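PDB 6LBK: Poly(A) RNA polymerase GLD2 from Rattus norvegicus, which probably adds successive AMP units from ATP to the 3' ends of selected cytoplasmic mRNAs and a single nucleotide to certain microRNAs. Local coordinates for residues 63-77 against 93-106. The protein carries 1 engineered substitution. Sequence-based numbering, arbitrary orientation.
Sequences CQQQASDLKKKELCR and LFLVGSSLNGFGAR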
ATOM      1  N   CYS A  63      -3.861  16.150  -0.174  1.00 82.71           N
ATOM      2  CA  CYS A  63      -3.467  15.099   0.765  1.00 78.62           C
ATOM      3  C   CYS A  63      -2.224  14.313   0.345  1.00 72.67           C
ATOM      4  O   CYS A  63      -1.655  13.615   1.181  1.00 79.50           O
ATOM      5  CB  CYS A  63      -4.616  14.106   1.000  1.00 78.38           C
ATOM      6  SG  CYS A  63      -6.049  14.796   1.841  1.00 82.94           S
ATOM      7  N   GLN A  64      -1.801  14.402  -0.909  1.00 69.11           N
ATOM      8  CA  GLN A  64      -0.601  13.724  -1.385  1.00 71.48           C
ATOM      9  C   GLN A  64       0.601  14.057  -0.503  1.00 76.04           C
ATOM     10  O   GLN A  64       0.761  15.195  -0.052  1.00 77.14           O
ATOM     11  CB  GLN A  64      -0.344  14.164  -2.822  1.00 77.16           C
ATOM     12  CG  GLN A  64       0.927  13.742  -3.485  1.00 83.55           C
ATOM     13  CD  GLN A  64       1.131  14.539  -4.764  1.00 86.74           C
ATOM     14  OE1 GLN A  64       2.080  14.302  -5.514  1.00 88.86           O
ATOM     15  NE2 GLN A  64       0.282  15.536  -4.980  1.00 80.46           N
ATOM     16  N   GLN A  65       1.451  13.058  -0.268  1.00 74.05           N
ATOM     17  CA  GLN A  65       2.638  13.251   0.563  1.00 75.21           C
ATOM     18  C   GLN A  65       3.572  14.290  -0.070  1.00 74.26           C
ATOM     19  O   GLN A  65       3.986  14.157  -1.231  1.00 67.46           O
ATOM     20  CB  GLN A  65       3.365  11.918   0.755  1.00 67.80           C
ATOM     21  CG  GLN A  65       4.634  12.014   1.607  1.00 66.11           C
ATOM     22  CD  GLN A  65       5.477  10.737   1.568  1.00 58.66           C
ATOM     23  OE1 GLN A  65       5.473   9.942   2.503  1.00 63.39           O
ATOM     24  NE2 GLN A  65       6.192  10.541   0.473  1.00 45.14           N
ATOM     25  N   GLN A  66       3.881  15.339   0.689  1.00 73.24           N
ATOM     26  CA  GLN A  66       4.718  16.411   0.180  1.00 79.13           C
ATOM     27  C   GLN A  66       6.195  16.109   0.402  1.00 73.08           C
ATOM     28  O   GLN A  66       6.577  15.368   1.312  1.00 72.81           O
ATOM     29  CB  GLN A  66       4.336  17.748   0.826  1.00 91.10           C
ATOM     30  CG  GLN A  66       2.934  18.243   0.424  1.00101.12           C
ATOM     31  CD  GLN A  66       2.409  19.365   1.306  1.00105.49           C
ATOM     32  OE1 GLN A  66       2.574  19.344   2.530  1.00106.99           O
ATOM     33  NE2 GLN A  66       1.761  20.350   0.686  1.00105.81           N
ATOM     34  N   ALA A  67       7.034  16.727  -0.434  1.00 69.52           N
ATOM     35  CA  ALA A  67       8.469  16.489  -0.353  1.00 65.88           C
ATOM     36  C   ALA A  67       9.004  16.732   1.051  1.00 77.11           C
ATOM     37  O   ALA A  67       9.897  16.004   1.499  1.00 84.00           O
ATOM     38  CB  ALA A  67       9.214  17.364  -1.361  1.00 50.27           C
ATOM     39  N   SER A  68       8.451  17.717   1.779  1.00 72.49           N
ATOM     40  CA  SER A  68       8.959  18.007   3.122  1.00 79.35           C
ATOM     41  C   SER A  68       8.600  16.898   4.113  1.00 79.25           C
ATOM     42  O   SER A  68       9.406  16.572   5.007  1.00 84.87           O
ATOM     43  CB  SER A  68       8.476  19.384   3.603  1.00 84.68           C
ATOM     44  OG  SER A  68       7.111  19.428   3.983  1.00 86.72           O
ATOM     45  N   ASP A  69       7.414  16.289   3.960  1.00 75.64           N
ATOM     46  CA  ASP A  69       7.052  15.121   4.770  1.00 78.08           C
ATOM     47  C   ASP A  69       8.068  13.997   4.574  1.00 67.71           C
ATOM     48  O   ASP A  69       8.569  13.400   5.544  1.00 70.39           O
ATOM     49  CB  ASP A  69       5.641  14.640   4.402  1.00 86.43           C
ATOM     50  CG  ASP A  69       4.588  15.752   4.476  1.00 92.67           C
ATOM     51  OD1 ASP A  69       4.443  16.398   5.542  1.00 95.27           O
ATOM     52  OD2 ASP A  69       3.895  15.979   3.464  1.00 93.97           O
ATOM     53  N   LEU A  70       8.409  13.733   3.308  1.00 59.66           N
ATOM     54  CA  LEU A  70       9.338  12.668   2.956  1.00 62.56           C
ATOM     55  C   LEU A  70      10.762  13.010   3.400  1.00 72.26           C
ATOM     56  O   LEU A  70      11.539  12.114   3.751  1.00 74.04           O
ATOM     57  CB  LEU A  70       9.288  12.419   1.435  1.00 47.31           C
ATOM     58  CG  LEU A  70      10.194  11.324   0.869  1.00 45.38           C
ATOM     59  CD1 LEU A  70       9.719  10.012   1.442  1.00 44.73           C
ATOM     60  CD2 LEU A  70      10.223  11.280  -0.631  1.00 47.05           C
ATOM     61  N   LYS A  71      11.118  14.292   3.433  1.00 69.85           N
ATOM     62  CA  LYS A  71      12.435  14.643   3.937  1.00 70.40           C
ATOM     63  C   LYS A  71      12.528  14.419   5.442  1.00 68.32           C
ATOM     64  O   LYS A  71      13.563  13.963   5.927  1.00 72.08           O
ATOM     65  CB  LYS A  71      12.771  16.082   3.571  1.00 79.75           C
ATOM     66  CG  LYS A  71      12.988  16.272   2.073  1.00 87.83           C
ATOM     67  CD  LYS A  71      13.239  17.731   1.709  1.00 92.47           C
ATOM     68  CE  LYS A  71      13.228  17.929   0.203  1.00 89.21           C
ATOM     69  NZ  LYS A  71      13.320  19.366  -0.160  1.00 88.86           N
ATOM     70  N   LYS A  72      11.462  14.725   6.199  1.00 63.58           N
ATOM     71  CA  LYS A  72      11.495  14.454   7.644  1.00 53.72           C
ATOM     72  C   LYS A  72      11.555  12.956   7.927  1.00 56.81           C
ATOM     73  O   LYS A  72      12.248  12.506   8.859  1.00 63.94           O
ATOM     74  CB  LYS A  72      10.298  15.087   8.349  1.00 53.55           C
ATOM     75  CG  LYS A  72      10.581  16.497   8.883  1.00 65.01           C
ATOM     76  CD  LYS A  72      12.057  16.692   9.334  1.00 80.46           C
ATOM     77  CE  LYS A  72      12.436  16.228  10.779  1.00 76.13           C
ATOM     78  NZ  LYS A  72      13.906  16.550  11.087  1.00 70.86           N
ATOM     79  N   LYS A  73      10.869  12.161   7.107  1.00 48.21           N
ATOM     80  CA  LYS A  73      10.965  10.713   7.262  1.00 51.31           C
ATOM     81  C   LYS A  73      12.356  10.196   6.879  1.00 51.26           C
ATOM     82  O   LYS A  73      12.879   9.274   7.519  1.00 46.43           O
ATOM     83  CB  LYS A  73       9.856  10.031   6.453  1.00 53.65           C
ATOM     84  CG  LYS A  73       8.460  10.339   6.994  1.00 53.78           C
ATOM     85  CD  LYS A  73       7.425   9.591   6.215  1.00 53.95           C
ATOM     86  CE  LYS A  73       6.051  10.000   6.599  1.00 61.69           C
ATOM     87  NZ  LYS A  73       5.095   9.212   5.783  1.00 69.13           N
ATOM     88  N   GLU A  74      12.972  10.772   5.842  1.00 43.84           N
ATOM     89  CA  GLU A  74      14.288  10.310   5.438  1.00 54.31           C
ATOM     90  C   GLU A  74      15.361  10.722   6.459  1.00 54.47           C
ATOM     91  O   GLU A  74      16.312   9.968   6.707  1.00 46.35           O
ATOM     92  CB  GLU A  74      14.607  10.839   4.037  1.00 50.33           C
ATOM     93  CG  GLU A  74      16.087  10.715   3.697  1.00 63.21           C
ATOM     94  CD  GLU A  74      16.519   9.271   3.558  1.00 69.99           C
ATOM     95  OE1 GLU A  74      15.688   8.467   3.090  1.00 61.20           O
ATOM     96  OE2 GLU A  74      17.670   8.942   3.930  1.00 73.35           O
ATOM     97  N   LEU A  75      15.230  11.922   7.045  1.00 56.81           N
ATOM     98  CA  LEU A  75      16.140  12.354   8.104  1.00 60.19           C
ATOM     99  C   LEU A  75      16.011  11.450   9.316  1.00 60.55           C
ATOM    100  O   LEU A  75      17.017  11.084   9.946  1.00 56.02           O
ATOM    101  CB  LEU A  75      15.829  13.792   8.502  1.00 51.72           C
ATOM    102  CG  LEU A  75      16.099  14.810   7.426  1.00 52.98           C
ATOM    103  CD1 LEU A  75      15.550  16.172   7.842  1.00 53.31           C
ATOM    104  CD2 LEU A  75      17.601  14.827   7.203  1.00 54.26           C
ATOM    105  N   CYS A  76      14.779  11.036   9.627  1.00 62.92           N
ATOM    106  CA  CYS A  76      14.599  10.088  10.717  1.00 56.88           C
ATOM    107  C   CYS A  76      15.195   8.715  10.384  1.00 64.03           C
ATOM    108  O   CYS A  76      15.815   8.078  11.248  1.00 65.52           O
ATOM    109  CB  CYS A  76      13.123   9.991  11.061  1.00 43.68           C
ATOM    110  SG  CYS A  76      12.852   8.871  12.423  1.00 58.45           S
ATOM    111  N   ARG A  77      15.027   8.249   9.134  1.00 57.98           N
ATOM    112  CA  ARG A  77      15.576   6.962   8.710  1.00 45.09           C
ATOM    113  C   ARG A  77      17.100   6.942   8.808  1.00 54.16           C
ATOM    114  O   ARG A  77      17.691   5.996   9.345  1.00 54.70           O
ATOM    115  CB  ARG A  77      15.167   6.651   7.269  1.00 43.49           C
ATOM    116  CG  ARG A  77      15.679   5.295   6.816  1.00 44.30           C
ATOM    117  CD  ARG A  77      16.011   5.217   5.351  1.00 45.43           C
ATOM    118  NE  ARG A  77      17.019   6.187   4.950  1.00 51.01           N
ATOM    119  CZ  ARG A  77      18.318   6.017   5.164  1.00 53.69           C
ATOM    120  NH1 ARG A  77      18.736   4.924   5.796  1.00 60.56           N
ATOM    121  NH2 ARG A  77      19.193   6.926   4.754  1.00 49.02           N
ATOM    122  N   LEU A  93      19.021   0.398   7.089  1.00 57.39           N
ATOM    123  CA  LEU A  93      17.635   0.742   7.390  1.00 54.31           C
ATOM    124  C   LEU A  93      16.975   1.334   6.147  1.00 55.67           C
ATOM    125  O   LEU A  93      17.439   2.357   5.618  1.00 53.63           O
ATOM    126  CB  LEU A  93      17.598   1.745   8.537  1.00 51.11           C
ATOM    127  CG  LEU A  93      16.265   1.971   9.222  1.00 49.15           C
ATOM    128  CD1 LEU A  93      15.760   0.620   9.584  1.00 53.27           C
ATOM    129  CD2 LEU A  93      16.477   2.843  10.454  1.00 49.70           C
ATOM    130  N   PHE A  94      15.888   0.712   5.690  1.00 54.94           N
ATOM    131  CA  PHE A  94      15.239   1.088   4.439  1.00 51.78           C
ATOM    132  C   PHE A  94      13.873   1.697   4.691  1.00 54.58           C
ATOM    133  O   PHE A  94      13.055   1.107   5.410  1.00 54.69           O
ATOM    134  CB  PHE A  94      15.073  -0.122   3.528  1.00 47.05           C
ATOM    135  CG  PHE A  94      16.326  -0.561   2.878  1.00 49.88           C
ATOM    136  CD1 PHE A  94      17.261  -1.310   3.568  1.00 51.76           C
ATOM    137  CD2 PHE A  94      16.558  -0.261   1.555  1.00 54.09           C
ATOM    138  CE1 PHE A  94      18.419  -1.741   2.934  1.00 56.84           C
ATOM    139  CE2 PHE A  94      17.721  -0.672   0.919  1.00 60.52           C
ATOM    140  CZ  PHE A  94      18.654  -1.415   1.606  1.00 56.98           C
ATOM    141  N   LEU A  95      13.593   2.832   4.050  1.00 57.31           N
ATOM    142  CA  LEU A  95      12.202   3.270   3.951  1.00 53.52           C
ATOM    143  C   LEU A  95      11.481   2.378   2.961  1.00 49.07           C
ATOM    144  O   LEU A  95      12.022   2.073   1.897  1.00 50.98           O
ATOM    145  CB  LEU A  95      12.094   4.718   3.497  1.00 54.05           C
ATOM    146  CG  LEU A  95      11.736   5.723   4.599  1.00 50.53           C
ATOM    147  CD1 LEU A  95      11.597   7.137   4.056  1.00 51.98           C
ATOM    148  CD2 LEU A  95      10.483   5.310   5.305  1.00 43.17           C
ATOM    149  N   VAL A  96      10.281   1.928   3.335  1.00 50.83           N
ATOM    150  CA  VAL A  96       9.454   1.033   2.533  1.00 54.32           C
ATOM    151  C   VAL A  96       7.985   1.466   2.635  1.00 57.04           C
ATOM    152  O   VAL A  96       7.602   2.254   3.501  1.00 63.65           O
ATOM    153  CB  VAL A  96       9.619  -0.428   3.005  1.00 52.78           C
ATOM    154  CG1 VAL A  96      11.031  -0.903   2.769  1.00 48.14           C
ATOM    155  CG2 VAL A  96       9.279  -0.542   4.497  1.00 49.34           C
ATOM    156  N   GLY A  97       7.154   0.959   1.722  1.00 51.91           N
ATOM    157  CA  GLY A  97       5.721   1.185   1.827  1.00 45.12           C
ATOM    158  C   GLY A  97       5.259   2.531   1.287  1.00 55.13           C
ATOM    159  O   GLY A  97       5.851   3.101   0.361  1.00 51.85           O
ATOM    160  N   SER A  98       4.176   3.048   1.893  1.00 53.44           N
ATOM    161  CA  SER A  98       3.560   4.288   1.421  1.00 48.00           C
ATOM    162  C   SER A  98       4.535   5.459   1.368  1.00 64.71           C
ATOM    163  O   SER A  98       4.390   6.346   0.514  1.00 62.93           O
ATOM    164  CB  SER A  98       2.389   4.639   2.312  1.00 56.47           C
ATOM    165  OG  SER A  98       1.415   3.605   2.222  1.00 75.08           O
ATOM    166  N   SER A  99       5.519   5.499   2.276  1.00 69.22           N
ATOM    167  CA  SER A  99       6.475   6.601   2.269  1.00 57.23           C
ATOM    168  C   SER A  99       7.239   6.672   0.959  1.00 50.21           C
ATOM    169  O   SER A  99       7.564   7.766   0.488  1.00 66.35           O
ATOM    170  CB  SER A  99       7.428   6.467   3.447  1.00 66.29           C
ATOM    171  OG  SER A  99       6.670   6.413   4.643  1.00 75.37           O
ATOM    172  N   LEU A 100       7.435   5.544   0.296  1.00 46.36           N
ATOM    173  CA  LEU A 100       8.245   5.551  -0.906  1.00 51.75           C
ATOM    174  C   LEU A 100       7.608   4.896  -2.130  1.00 52.18           C
ATOM    175  O   LEU A 100       8.095   5.134  -3.237  1.00 58.84           O
ATOM    176  CB  LEU A 100       9.592   4.877  -0.598  1.00 53.83           C
ATOM    177  CG  LEU A 100      10.818   5.655  -1.028  1.00 59.82           C
ATOM    178  CD1 LEU A 100      10.699   7.142  -0.675  1.00 47.60           C
ATOM    179  CD2 LEU A 100      11.958   5.015  -0.259  1.00 58.46           C
ATOM    180  N   ASN A 101       6.512   4.147  -1.989  1.00 48.04           N
ATOM    181  CA  ASN A 101       5.922   3.442  -3.129  1.00 55.12           C
ATOM    182  C   ASN A 101       5.079   4.343  -4.031  1.00 56.06           C
ATOM    183  O   ASN A 101       4.417   3.829  -4.930  1.00 53.26           O
ATOM    184  CB  ASN A 101       5.062   2.259  -2.645  1.00 58.75           C
ATOM    185  CG  ASN A 101       3.796   2.699  -1.919  1.00 51.14           C
ATOM    186  OD1 ASN A 101       3.393   3.854  -1.997  1.00 54.64           O
ATOM    187  ND2 ASN A 101       3.205   1.790  -1.166  1.00 48.57           N
ATOM    188  N   GLY A 102       5.037   5.649  -3.783  1.00 51.24           N
ATOM    189  CA  GLY A 102       4.260   6.570  -4.587  1.00 54.46           C
ATOM    190  C   GLY A 102       2.806   6.728  -4.195  1.00 55.54           C
ATOM    191  O   GLY A 102       2.132   7.603  -4.746  1.00 63.00           O
ATOM    192  N   PHE A 103       2.312   5.968  -3.232  1.00 53.42           N
ATOM    193  CA  PHE A 103       0.916   6.077  -2.823  1.00 62.80           C
ATOM    194  C   PHE A 103       0.786   6.638  -1.405  1.00 69.73           C
ATOM    195  O   PHE A 103      -0.081   6.223  -0.626  1.00 71.34           O
ATOM    196  CB  PHE A 103       0.203   4.729  -2.944  1.00 55.78           C
ATOM    197  CG  PHE A 103       0.289   4.116  -4.300  1.00 56.17           C
ATOM    198  CD1 PHE A 103      -0.212   4.763  -5.401  1.00 65.47           C
ATOM    199  CD2 PHE A 103       0.846   2.875  -4.473  1.00 54.73           C
ATOM    200  CE1 PHE A 103      -0.140   4.179  -6.664  1.00 66.28           C
ATOM    201  CE2 PHE A 103       0.921   2.295  -5.712  1.00 57.68           C
ATOM    202  CZ  PHE A 103       0.428   2.943  -6.813  1.00 61.20           C
ATOM    203  N   GLY A 104       1.666   7.575  -1.050  1.00 66.86           N
ATOM    204  CA  GLY A 104       1.620   8.194   0.260  1.00 59.70           C
ATOM    205  C   GLY A 104       0.778   9.464   0.315  1.00 66.03           C
ATOM    206  O   GLY A 104       0.676  10.226  -0.652  1.00 61.55           O
ATOM    207  N   ALA A 105       0.170   9.667   1.488  1.00 62.56           N
ATOM    208  CA  ALA A 105      -0.541  10.881   1.862  1.00 66.00           C
ATOM    209  C   ALA A 105       0.202  11.573   2.992  1.00 68.45           C
ATOM    210  O   ALA A 105       0.978  10.950   3.718  1.00 70.42           O
ATOM    211  CB  ALA A 105      -1.968  10.580   2.332  1.00 69.63           C
ATOM    212  N   ARG A 106      -0.058  12.875   3.143  1.00 70.04           N
ATOM    213  CA  ARG A 106       0.541  13.649   4.230  1.00 73.20           C
ATOM    214  C   ARG A 106       0.439  12.916   5.561  1.00 84.66           C
ATOM    215  O   ARG A 106       1.296  13.083   6.433  1.00 92.78           O
ATOM    216  CB  ARG A 106      -0.106  15.044   4.326  1.00 77.18           C
ATOM    217  CG  ARG A 106       0.551  16.036   3.375  1.00 78.40           C
ATOM    218  CD  ARG A 106       0.622  17.499   3.838  1.00 94.87           C
ATOM    219  NE  ARG A 106      -0.635  18.253   3.855  1.00113.26           N
ATOM    220  CZ  ARG A 106      -1.209  18.726   4.959  1.00119.36           C
ATOM    221  NH1 ARG A 106      -0.631  18.522   6.140  1.00120.55           N
ATOM    222  NH2 ARG A 106      -2.347  19.417   4.883  1.00121.23           N
TER
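Gln65 holds the loop after strand 93-96 with two hydrogen bonds. Its backbone N donates to Gly104 O at 3.0 Å, and its extended side chain, with CG anti to the backbone N (chi1 180°), carries NE2 to Ser99 O at 3.1 Å, the acceptor lying in the amide plane. Arg106 N to Cys63 O, 2.6 Å, completes a single beta bridge around Gln64 and Ala105. Leu70 CD1 packs against Leu100 CD1 at 3.7 Å, the two side chains crossing at about a right angle, while Lys73 CB rests on Leu95 CD1. At the far end Arg77, bent at chi2 and chi3, slides past Leu93 and turns NH1 to Leu93 O at 2.9 Å; NE and NH2 both grip Glu74 OE2 side-on, steadying the guanidinium. Lys73 NZ bonds chiefly to Ser108 O and reaches Ser99 OG only weakly, at 3.4 Å. Asp69 OD2 accepts from Gln66 N at 2.8 Å with its anti lone pair, tying down the helix start. Helix 67-77 runs roughly antiparallel to edge strand 93-96 of the palm sheet. Ser98 lies close to Asp111 and Lys73 near Asp109, both probable magnesium ligands; the Gly97-Ser98 motif is characteristic of the nucleotidyltransferase active site.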